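Local structure of pyruvate carboxylase n-terminal domain (Aquifex aeolicus, 1ULZ) at residues V154-T159 / L196-F201. The protein is the biotin carboxylase subunit of a pyruvate carboxylase, a member of the ATP-grasp superfamily. The protein carries 1 engineered substitution. Residues are numbered along the deposited sequence; the frame is centred on the assembly and turned at random.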
loop_
_atom_site.group_PDB
_atom_site.type_symbol
_atom_site.label_atom_id
_atom_site.label_comp_id
_atom_site.label_asym_id
_atom_site.label_seq_id
_atom_site.Cartn_x
_atom_site.Cartn_y
_atom_site.Cartn_z
ATOM N N VAL A 154 -17.956 -15.361 -38.659
ATOM C CA VAL A 154 -19.212 -15.541 -37.943
ATOM C C VAL A 154 -19.327 -16.983 -37.446
ATOM O O VAL A 154 -18.563 -17.855 -37.866
ATOM C CB VAL A 154 -20.426 -15.215 -38.846
ATOM C CG1 VAL A 154 -20.363 -13.760 -39.291
ATOM C CG2 VAL A 154 -20.448 -16.146 -40.056
ATOM N N LEU A 155 -20.279 -17.226 -36.553
ATOM C CA LEU A 155 -20.492 -18.552 -35.986
ATOM C C LEU A 155 -21.884 -19.080 -36.327
ATOM O O LEU A 155 -22.873 -18.359 -36.218
ATOM C CB LEU A 155 -20.359 -18.510 -34.456
ATOM C CG LEU A 155 -19.142 -17.863 -33.801
ATOM C CD1 LEU A 155 -19.348 -17.856 -32.287
ATOM C CD2 LEU A 155 -17.870 -18.618 -34.167
ATOM N N LEU A 156 -21.953 -20.346 -36.726
ATOM C CA LEU A 156 -23.224 -20.984 -37.053
ATOM C C LEU A 156 -23.392 -22.149 -36.083
ATOM O O LEU A 156 -22.451 -22.910 -35.871
ATOM C CB LEU A 156 -23.195 -21.507 -38.489
ATOM C CG LEU A 156 -24.446 -22.207 -39.018
ATOM C CD1 LEU A 156 -25.599 -21.221 -39.080
ATOM C CD2 LEU A 156 -24.158 -22.785 -40.407
ATOM N N LYS A 157 -24.571 -22.290 -35.484
ATOM C CA LYS A 157 -24.787 -23.394 -34.555
ATOM C C LYS A 157 -26.234 -23.847 -34.471
ATOM O O LYS A 157 -27.155 -23.031 -34.459
ATOM C CB LYS A 157 -24.285 -23.026 -33.154
ATOM C CG LYS A 157 -25.122 -21.999 -32.407
ATOM C CD LYS A 157 -24.435 -21.620 -31.084
ATOM C CE LYS A 157 -25.358 -20.843 -30.140
ATOM N NZ LYS A 157 -25.761 -21.691 -28.958
ATOM N N ALA A 158 -26.422 -25.162 -34.417
ATOM C CA ALA A 158 -27.752 -25.751 -34.329
ATOM C C ALA A 158 -28.177 -25.787 -32.866
ATOM O O ALA A 158 -27.375 -26.101 -31.984
ATOM C CB ALA A 158 -27.736 -27.155 -34.913
ATOM N N THR A 159 -29.434 -25.457 -32.598
ATOM C CA THR A 159 -29.910 -25.458 -31.223
ATOM C C THR A 159 -31.112 -26.369 -31.021
ATOM O O THR A 159 -31.753 -26.322 -29.977
ATOM C CB THR A 159 -30.285 -24.037 -30.763
ATOM O OG1 THR A 159 -31.437 -23.588 -31.488
ATOM C CG2 THR A 159 -29.124 -23.076 -31.020
ATOM N N LEU A 196 -31.066 -23.153 -36.530
ATOM C CA LEU A 196 -29.736 -22.590 -36.688
ATOM C C LEU A 196 -29.684 -21.117 -36.323
ATOM O O LEU A 196 -30.533 -20.332 -36.740
ATOM C CB LEU A 196 -29.257 -22.768 -38.130
ATOM C CG LEU A 196 -29.216 -24.204 -38.654
ATOM C CD1 LEU A 196 -28.665 -24.214 -40.079
ATOM C CD2 LEU A 196 -28.350 -25.048 -37.745
ATOM N N LEU A 197 -28.673 -20.758 -35.538
ATOM C CA LEU A 197 -28.464 -19.383 -35.115
ATOM C C LEU A 197 -27.105 -18.944 -35.657
ATOM O O LEU A 197 -26.198 -19.766 -35.801
ATOM C CB LEU A 197 -28.443 -19.295 -33.585
ATOM C CG LEU A 197 -29.676 -19.735 -32.789
ATOM C CD1 LEU A 197 -29.343 -19.710 -31.300
ATOM C CD2 LEU A 197 -30.855 -18.813 -33.088
ATOM N N LEU A 198 -26.970 -17.661 -35.972
ATOM C CA LEU A 198 -25.704 -17.121 -36.461
ATOM C C LEU A 198 -25.291 -16.028 -35.469
ATOM O O LEU A 198 -26.143 -15.323 -34.930
ATOM C CB LEU A 198 -25.862 -16.514 -37.863
ATOM C CG LEU A 198 -24.545 -16.252 -38.607
ATOM C CD1 LEU A 198 -23.984 -17.575 -39.094
ATOM C CD2 LEU A 198 -24.758 -15.325 -39.792
ATOM N N GLU A 199 -23.993 -15.890 -35.230
ATOM C CA GLU A 199 -23.485 -14.888 -34.298
ATOM C C GLU A 199 -22.127 -14.403 -34.780
ATOM O O GLU A 199 -21.390 -15.146 -35.407
ATOM C CB GLU A 199 -23.338 -15.510 -32.899
ATOM C CG GLU A 199 -22.671 -14.621 -31.856
ATOM C CD GLU A 199 -22.044 -15.426 -30.713
ATOM O OE1 GLU A 199 -22.750 -16.280 -30.124
ATOM O OE2 GLU A 199 -20.845 -15.204 -30.410
ATOM N N LYS A 200 -21.790 -13.152 -34.490
ATOM C CA LYS A 200 -20.494 -12.631 -34.891
ATOM C C LYS A 200 -19.448 -13.348 -34.037
ATOM O O LYS A 200 -19.662 -13.550 -32.841
ATOM C CB LYS A 200 -20.428 -11.129 -34.631
ATOM C CG LYS A 200 -19.252 -10.431 -35.286
ATOM C CD LYS A 200 -19.203 -8.968 -34.849
ATOM C CE LYS A 200 -18.326 -8.142 -35.768
ATOM N NZ LYS A 200 -16.930 -8.637 -35.812
ATOM N N PHE A 201 -18.335 -13.746 -34.652
ATOM C CA PHE A 201 -17.256 -14.437 -33.946
ATOM C C PHE A 201 -16.233 -13.416 -33.460
ATOM O O PHE A 201 -15.569 -12.769 -34.272
ATOM C CB PHE A 201 -16.550 -15.434 -34.881
ATOM C CG PHE A 201 -15.437 -16.226 -34.217
ATOM C CD1 PHE A 201 -14.435 -16.809 -34.980
ATOM C CD2 PHE A 201 -15.419 -16.422 -32.845
ATOM C CE1 PHE A 201 -13.439 -17.571 -34.391
ATOM C CE2 PHE A 201 -14.423 -17.186 -32.244
ATOM C CZ PHE A 201 -13.430 -17.764 -33.021
#
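L155 reaches from strand 154-158 to F201, which follows the antiparallel strand 196-200. L155 CB lies 3.6 Å from E199 O. Its CG, set anti to its own carbonyl carbon (chi1 -51°), passes beside F201 CB, and there the branches part: L155 CD2 comes over one face of the F201 ring, 3.4 Å from F201 CG, while L155 and E199 lie side by side, pointing the same way, L155 CD1 touching E199 OE2 at 3.6 Å. A forked aliphatic chain suits this place, one methyl packing on an aromatic face and the other against the glutamate's carboxylate end.

Beneath these side chains the backbones pair twice. L155 and E199 exchange two hydrogen bonds, the L155 N to E199 O bond being 2.6 Å; K157 and L197 form the second such pair. On the L155 side, T159 and L197 cross at about a right angle, T159 CG2 tight against L197 CD1 (3.4 Å); T159 OG1 bonds to D195 O. On the other face, helix 173-189 covers L156 and L196, and small A158 leaves room for L196 CD2. Strand 168-170 pairs with the opposite edge of 154-158, completing a three-stranded antiparallel sheet backed by a helix, characteristic of the small lid (B) subdomain of ATP-grasp proteins.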